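Local structure of DUF4973 domain-containing protein (Bacteroides thetaiotaomicron, 4QNI) at residues I27-S32 against S48-P53; L123-R128 against L163-F168. The protein is of unknown function but probably serves as an auxiliary nutrient-binding protein, with two beta-rich domains joined in one chain. All coordinates share one frame; numbering follows the deposited sequence.

Interactions 1 and 2 are two samples of one beta-sandwich core, with centres about 6 Å apart. Each pairs a strand of the mixed sheet (24-30 or 160-168) with a strand of the three-stranded antiparallel sheet (47-56 or 118-126), so each spans the gap between sheets, while the sheets themselves connect the two contacts. In one sheet Y50 O lies 2.7 Å from L123 N, a probable hydrogen bond; in the other Y31 N and F168 O, 2.8 Å apart, probably form its counterpart. V29 and Y50 of interaction 1 both pack on F125 of interaction 2. A 1,2-ethanediol, probably from the crystallisation liquor, sits beside F168, its O2 giving a weak hydrogen bond to F168 O at 3.1 Å.

Interaction 1 of 2, residues I27-S32 against S48-P53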
loop_
_atom_site.group_PDB
_atom_site.type_symbol
_atom_site.label_atom_id
_atom_site.label_comp_id
_atom_site.label_asym_id
_atom_site.label_seq_id
_atom_site.Cartn_x
_atom_site.Cartn_y
_atom_site.Cartn_z
ATOM N N ILE A 27 -14.359 16.601 11.687
ATOM C CA ILE A 27 -14.070 17.965 12.107
ATOM C C ILE A 27 -14.630 18.157 13.508
ATOM O O ILE A 27 -15.833 17.965 13.726
ATOM C CB ILE A 27 -14.715 18.938 11.078
ATOM C CG1 ILE A 27 -14.080 18.845 9.675
ATOM C CG2 ILE A 27 -14.799 20.359 11.574
ATOM C CD1 ILE A 27 -12.650 19.027 9.595
ATOM N N TYR A 28 -13.786 18.595 14.428
ATOM C CA TYR A 28 -14.160 18.819 15.812
ATOM C C TYR A 28 -14.306 20.306 16.031
ATOM O O TYR A 28 -13.388 21.086 15.766
ATOM C CB TYR A 28 -13.126 18.165 16.760
ATOM C CG TYR A 28 -13.284 16.659 16.839
ATOM C CD1 TYR A 28 -14.081 16.072 17.823
ATOM C CD2 TYR A 28 -12.657 15.818 15.915
ATOM C CE1 TYR A 28 -14.250 14.686 17.889
ATOM C CE2 TYR A 28 -12.805 14.431 15.981
ATOM C CZ TYR A 28 -13.621 13.870 16.956
ATOM O OH TYR A 28 -13.796 12.504 17.041
ATOM N N VAL A 29 -15.500 20.693 16.455
ATOM C CA VAL A 29 -15.929 22.080 16.644
ATOM C C VAL A 29 -16.374 22.252 18.111
ATOM O O VAL A 29 -17.173 21.445 18.569
ATOM C CB VAL A 29 -17.093 22.453 15.659
ATOM C CG1 VAL A 29 -17.405 23.941 15.718
ATOM C CG2 VAL A 29 -16.816 22.006 14.229
ATOM N N PRO A 30 -15.901 23.253 18.878
ATOM C CA PRO A 30 -16.383 23.362 20.268
ATOM C C PRO A 30 -17.885 23.585 20.260
ATOM O O PRO A 30 -18.367 24.293 19.381
ATOM C CB PRO A 30 -15.612 24.559 20.854
ATOM C CG PRO A 30 -15.038 25.254 19.726
ATOM C CD PRO A 30 -14.943 24.322 18.542
ATOM N N TYR A 31 -18.630 22.914 21.176
ATOM C CA TYR A 31 -20.086 23.050 21.246
ATOM C C TYR A 31 -20.428 24.531 21.445
ATOM O O TYR A 31 -21.318 25.053 20.779
ATOM C CB TYR A 31 -20.668 22.155 22.332
ATOM C CG TYR A 31 -22.131 22.421 22.598
ATOM C CD1 TYR A 31 -23.119 21.899 21.765
ATOM C CD2 TYR A 31 -22.534 23.192 23.691
ATOM C CE1 TYR A 31 -24.472 22.155 21.998
ATOM C CE2 TYR A 31 -23.880 23.449 23.934
ATOM C CZ TYR A 31 -24.846 22.924 23.086
ATOM O OH TYR A 31 -26.181 23.146 23.329
ATOM N N SER A 32 -19.659 25.202 22.299
ATOM C CA SER A 32 -19.734 26.624 22.559
ATOM C C SER A 32 -18.378 27.272 22.290
ATOM O O SER A 32 -17.357 26.813 22.788
ATOM C CB SER A 32 -20.169 26.902 24.002
ATOM O OG SER A 32 -21.514 26.538 24.237
ATOM N N SER A 48 -21.316 28.352 17.866
ATOM C CA SER A 48 -19.904 28.161 17.605
ATOM C C SER A 48 -19.543 28.478 16.154
ATOM O O SER A 48 -20.377 28.998 15.394
ATOM C CB SER A 48 -19.537 26.722 17.931
ATOM O OG SER A 48 -18.137 26.589 18.055
ATOM N N ASN A 49 -18.287 28.175 15.775
ATOM C CA ASN A 49 -17.799 28.422 14.423
ATOM C C ASN A 49 -16.635 27.536 14.120
ATOM O O ASN A 49 -16.037 26.972 15.023
ATOM C CB ASN A 49 -17.406 29.905 14.215
ATOM C CG ASN A 49 -16.128 30.303 14.911
ATOM O OD1 ASN A 49 -16.119 30.587 16.090
ATOM N ND2 ASN A 49 -15.010 30.289 14.207
ATOM N N TYR A 50 -16.281 27.452 12.845
ATOM C CA TYR A 50 -15.122 26.706 12.396
ATOM C C TYR A 50 -14.555 27.368 11.153
ATOM O O TYR A 50 -15.278 27.564 10.179
ATOM C CB TYR A 50 -15.476 25.235 12.135
ATOM C CG TYR A 50 -14.257 24.375 11.891
ATOM C CD1 TYR A 50 -13.572 23.784 12.953
ATOM C CD2 TYR A 50 -13.789 24.141 10.601
ATOM C CE1 TYR A 50 -12.450 22.994 12.741
ATOM C CE2 TYR A 50 -12.668 23.343 10.374
ATOM C CZ TYR A 50 -12.000 22.773 11.450
ATOM O OH TYR A 50 -10.899 21.981 11.256
ATOM N N GLN A 51 -13.260 27.691 11.185
ATOM C CA GLN A 51 -12.546 28.318 10.081
ATOM C C GLN A 51 -11.955 27.220 9.172
ATOM O O GLN A 51 -10.995 26.539 9.536
ATOM C CB GLN A 51 -11.484 29.263 10.625
ATOM C CG GLN A 51 -12.090 30.477 11.309
ATOM C CD GLN A 51 -11.983 31.691 10.440
ATOM O OE1 GLN A 51 -12.860 31.985 9.617
ATOM N NE2 GLN A 51 -10.893 32.422 10.595
ATOM N N LEU A 52 -12.601 26.990 8.022
ATOM C CA LEU A 52 -12.214 25.914 7.112
ATOM C C LEU A 52 -11.256 26.422 6.040
ATOM O O LEU A 52 -11.641 27.250 5.213
ATOM C CB LEU A 52 -13.482 25.283 6.486
ATOM C CG LEU A 52 -13.306 24.134 5.486
ATOM C CD1 LEU A 52 -12.950 22.827 6.202
ATOM C CD2 LEU A 52 -14.567 23.947 4.657
ATOM N N PRO A 53 -9.998 25.920 6.028
ATOM C CA PRO A 53 -9.031 26.377 5.022
ATOM C C PRO A 53 -9.361 25.943 3.598
ATOM O O PRO A 53 -9.833 24.834 3.354
ATOM C CB PRO A 53 -7.722 25.724 5.474
ATOM C CG PRO A 53 -7.938 25.354 6.920
ATOM C CD PRO A 53 -9.367 24.955 6.957
HETATM O O HOH W 1 -10.899 19.486 13.590
#
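I27, V29 and P30 meet S48 and Y50 in a face-to-face packing of two beta-sheets, within a beta-sandwich consistent with the immunoglobulin-like E-set relationship of the DUF4973 family. Strand 24-30 belongs to the mixed sheet, where it runs parallel to 160-168 and exchanges backbone hydrogen bonds with it; strand 47-56 is an outermost strand, within this chain, of the small antiparallel sheet. The segment axes approach to 6.6 Å with their directions 140° apart, and side chains rather than backbone-to-backbone bonds fill the interval.

Y50 carries the apolar half. With CG anti to the backbone N (chi1 -170°), its ring reaches across to strand 24-30, and one face receives the branch methyl of I27. This is a CH-pi contact: I27 CG2 stands 3.6 Å from the centroid of the Y50 ring, almost on the ring normal. V29 splits its two methyls between partners. Its CG2 comes obliquely to Y50 CD1 at 3.9 Å, whereas its CG1 rests 3.4 Å from N49 O, the carbonyl oxygen that accepts a hydrogen bond from R33 NH2. F125 lies beside both V29 and Y50 and extends the same core.

Polar links close both ends of the contact. At the phenol end, a water accepts a bond from Y28 N at 3.1 Å and makes a weak one with Y50 OH, tying a tyrosine tip to the opposing backbone; the Y28 side chain leaves the backbone away from segment 48-53, and its ring stacks with W333. At the other end, where strand 24-30 gives way to loop, buried S48 swings its hydroxyl toward the proline carbonyl. S48 OG donates to P30 O over 2.7 Å, arriving at a C=O...O angle of 145° and tilted somewhat out of the carbonyl plane.

Interaction 2 of 2, residues L123-R128 against L163-F168; sequences LKFDFR and LRIFPF. With EDO (1,2-ethanediol), chain I.
F127, just past the end of strand 118-126 of the small sheet, meets I165 and P167 of strand 160-168 in the mixed sheet across the interior of the beta-sandwich; the short touching parts, 123-127 and 163-167, run 45° apart. Packing is tightest round the F127 ring. With CG opposite the carbonyl carbon and beside the backbone N (chi1 -62°), the ring sits between P167 CG, in a CH-pi contact 3.8 Å from its centroid, and F125 CB, nearer the rim of the other face. I165 CG2 approaches obliquely, 3.7 Å from F127 CE1. With an alanine in place of F127, the space between P167 and F125 would probably be left partly unfilled and the I165 methyl would lose its aromatic partner.

Contact thins along the strands. F125 CZ reaches I165 CD1 at 4.0 Å, and beyond them L123 and L163 share a single methyl pair.

On the solvent side, exposed R128 and partly exposed D126 do not touch segment 163-168. The guanidinium grips the carboxylate side-on through nearly straight bonds, R128 NE to D126 OD1 and R128 NH2 to D126 OD2, both 2.9 Å.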
loop_
_atom_site.group_PDB
_atom_site.type_symbol
_atom_site.label_atom_id
_atom_site.label_comp_id
_atom_site.label_asym_id
_atom_site.label_seq_id
_atom_site.Cartn_x
_atom_site.Cartn_y
_atom_site.Cartn_z
ATOM N N LEU A 123 -17.364 28.798 8.944
ATOM C CA LEU A 123 -18.605 28.044 9.142
ATOM C C LEU A 123 -19.207 28.458 10.483
ATOM O O LEU A 123 -18.472 28.452 11.469
ATOM C CB LEU A 123 -18.306 26.517 9.139
ATOM C CG LEU A 123 -17.438 25.944 8.026
ATOM C CD1 LEU A 123 -17.132 24.454 8.284
ATOM C CD2 LEU A 123 -18.101 26.138 6.657
ATOM N N LYS A 124 -20.513 28.832 10.535
ATOM C CA LYS A 124 -21.168 29.201 11.794
ATOM C C LYS A 124 -22.089 28.075 12.177
ATOM O O LYS A 124 -22.687 27.453 11.300
ATOM C CB LYS A 124 -21.900 30.540 11.725
ATOM C CG LYS A 124 -21.038 31.728 11.264
ATOM C CD LYS A 124 -19.952 32.142 12.264
ATOM C CE LYS A 124 -19.661 33.622 12.133
ATOM N NZ LYS A 124 -18.421 34.016 12.848
ATOM N N PHE A 125 -22.149 27.757 13.469
ATOM C CA PHE A 125 -22.933 26.635 13.935
ATOM C C PHE A 125 -23.821 26.988 15.105
ATOM O O PHE A 125 -23.457 27.780 15.976
ATOM C CB PHE A 125 -22.028 25.463 14.362
ATOM C CG PHE A 125 -21.234 24.835 13.254
ATOM C CD1 PHE A 125 -21.810 23.887 12.417
ATOM C CD2 PHE A 125 -19.890 25.150 13.078
ATOM C CE1 PHE A 125 -21.064 23.279 11.411
ATOM C CE2 PHE A 125 -19.140 24.539 12.064
ATOM C CZ PHE A 125 -19.742 23.640 11.215
ATOM N N ASP A 126 -24.989 26.331 15.124
ATOM C CA ASP A 126 -25.979 26.399 16.179
ATOM C C ASP A 126 -26.306 24.959 16.493
ATOM O O ASP A 126 -27.056 24.315 15.751
ATOM C CB ASP A 126 -27.208 27.229 15.776
ATOM C CG ASP A 126 -28.136 27.509 16.945
ATOM O OD1 ASP A 126 -27.919 26.929 18.032
ATOM O OD2 ASP A 126 -29.066 28.319 16.780
ATOM N N PHE A 127 -25.632 24.425 17.524
ATOM C CA PHE A 127 -25.735 23.031 17.911
ATOM C C PHE A 127 -26.822 22.794 18.954
ATOM O O PHE A 127 -27.039 21.657 19.362
ATOM C CB PHE A 127 -24.392 22.532 18.420
ATOM C CG PHE A 127 -23.202 22.543 17.468
ATOM C CD1 PHE A 127 -23.267 21.892 16.236
ATOM C CD2 PHE A 127 -21.979 23.095 17.859
ATOM C CE1 PHE A 127 -22.154 21.855 15.386
ATOM C CE2 PHE A 127 -20.863 23.043 17.014
ATOM C CZ PHE A 127 -20.950 22.405 15.794
ATOM N N ARG A 128 -27.518 23.842 19.378
ATOM C CA ARG A 128 -28.594 23.704 20.359
ATOM C C ARG A 128 -29.625 22.651 19.930
ATOM O O ARG A 128 -30.171 22.705 18.826
ATOM C CB ARG A 128 -29.273 25.048 20.592
ATOM C CG ARG A 128 -28.387 25.955 21.430
ATOM C CD ARG A 128 -29.009 27.304 21.634
ATOM N NE ARG A 128 -29.303 27.976 20.372
ATOM C CZ ARG A 128 -30.082 29.045 20.253
ATOM N NH1 ARG A 128 -30.670 29.569 21.323
ATOM N NH2 ARG A 128 -30.270 29.605 19.069
ATOM N N LEU A 163 -17.891 16.851 5.573
ATOM C CA LEU A 163 -17.438 17.055 6.944
ATOM C C LEU A 163 -18.354 16.465 8.010
ATOM O O LEU A 163 -19.449 16.970 8.257
ATOM C CB LEU A 163 -17.163 18.545 7.265
ATOM C CG LEU A 163 -16.444 19.404 6.194
ATOM C CD1 LEU A 163 -16.579 20.896 6.500
ATOM C CD2 LEU A 163 -14.977 18.968 5.988
ATOM N N ARG A 164 -17.877 15.398 8.662
ATOM C CA ARG A 164 -18.563 14.828 9.805
ATOM C C ARG A 164 -18.283 15.770 10.949
ATOM O O ARG A 164 -17.118 15.901 11.378
ATOM C CB ARG A 164 -18.105 13.391 10.121
ATOM C CG ARG A 164 -18.732 12.838 11.405
ATOM C CD ARG A 164 -20.116 12.268 11.163
ATOM N NE ARG A 164 -20.772 11.826 12.396
ATOM C CZ ARG A 164 -20.725 10.591 12.893
ATOM N NH1 ARG A 164 -19.977 9.662 12.317
ATOM N NH2 ARG A 164 -21.394 10.289 13.993
ATOM N N ILE A 165 -19.318 16.522 11.346
ATOM C CA ILE A 165 -19.139 17.513 12.395
ATOM C C ILE A 165 -19.348 16.910 13.739
ATOM O O ILE A 165 -20.432 16.368 14.033
ATOM C CB ILE A 165 -20.083 18.737 12.214
ATOM C CG1 ILE A 165 -19.949 19.378 10.796
ATOM C CG2 ILE A 165 -19.904 19.747 13.357
ATOM C CD1 ILE A 165 -18.618 19.882 10.435
ATOM N N PHE A 166 -18.333 17.044 14.576
ATOM C CA PHE A 166 -18.469 16.663 15.976
ATOM C C PHE A 166 -18.374 17.890 16.884
ATOM O O PHE A 166 -17.265 18.382 17.105
ATOM C CB PHE A 166 -17.414 15.632 16.431
ATOM C CG PHE A 166 -17.576 14.256 15.857
ATOM C CD1 PHE A 166 -18.644 13.447 16.239
ATOM C CD2 PHE A 166 -16.676 13.769 14.921
ATOM C CE1 PHE A 166 -18.797 12.168 15.693
ATOM C CE2 PHE A 166 -16.829 12.488 14.390
ATOM C CZ PHE A 166 -17.891 11.704 14.772
ATOM N N PRO A 167 -19.486 18.380 17.461
ATOM C CA PRO A 167 -19.346 19.349 18.560
ATOM C C PRO A 167 -18.589 18.690 19.719
ATOM O O PRO A 167 -18.682 17.471 19.911
ATOM C CB PRO A 167 -20.792 19.627 18.996
ATOM C CG PRO A 167 -21.645 18.980 17.998
ATOM C CD PRO A 167 -20.872 17.898 17.358
ATOM N N PHE A 168 -17.843 19.452 20.484
ATOM C CA PHE A 168 -17.221 18.845 21.649
ATOM C C PHE A 168 -17.397 19.736 22.846
ATOM O O PHE A 168 -17.351 20.955 22.709
ATOM C CB PHE A 168 -15.740 18.490 21.434
ATOM C CG PHE A 168 -14.785 19.633 21.193
ATOM C CD1 PHE A 168 -14.147 20.268 22.261
ATOM C CD2 PHE A 168 -14.465 20.032 19.896
ATOM C CE1 PHE A 168 -13.246 21.317 22.032
ATOM C CE2 PHE A 168 -13.539 21.063 19.670
ATOM C CZ PHE A 168 -12.928 21.682 20.736
HETATM C C1 EDO I . -18.210 24.372 25.733
HETATM O O1 EDO I . -18.671 23.467 26.725
HETATM C C2 EDO I . -17.691 23.650 24.458
HETATM O O2 EDO I . -16.328 23.229 24.595
#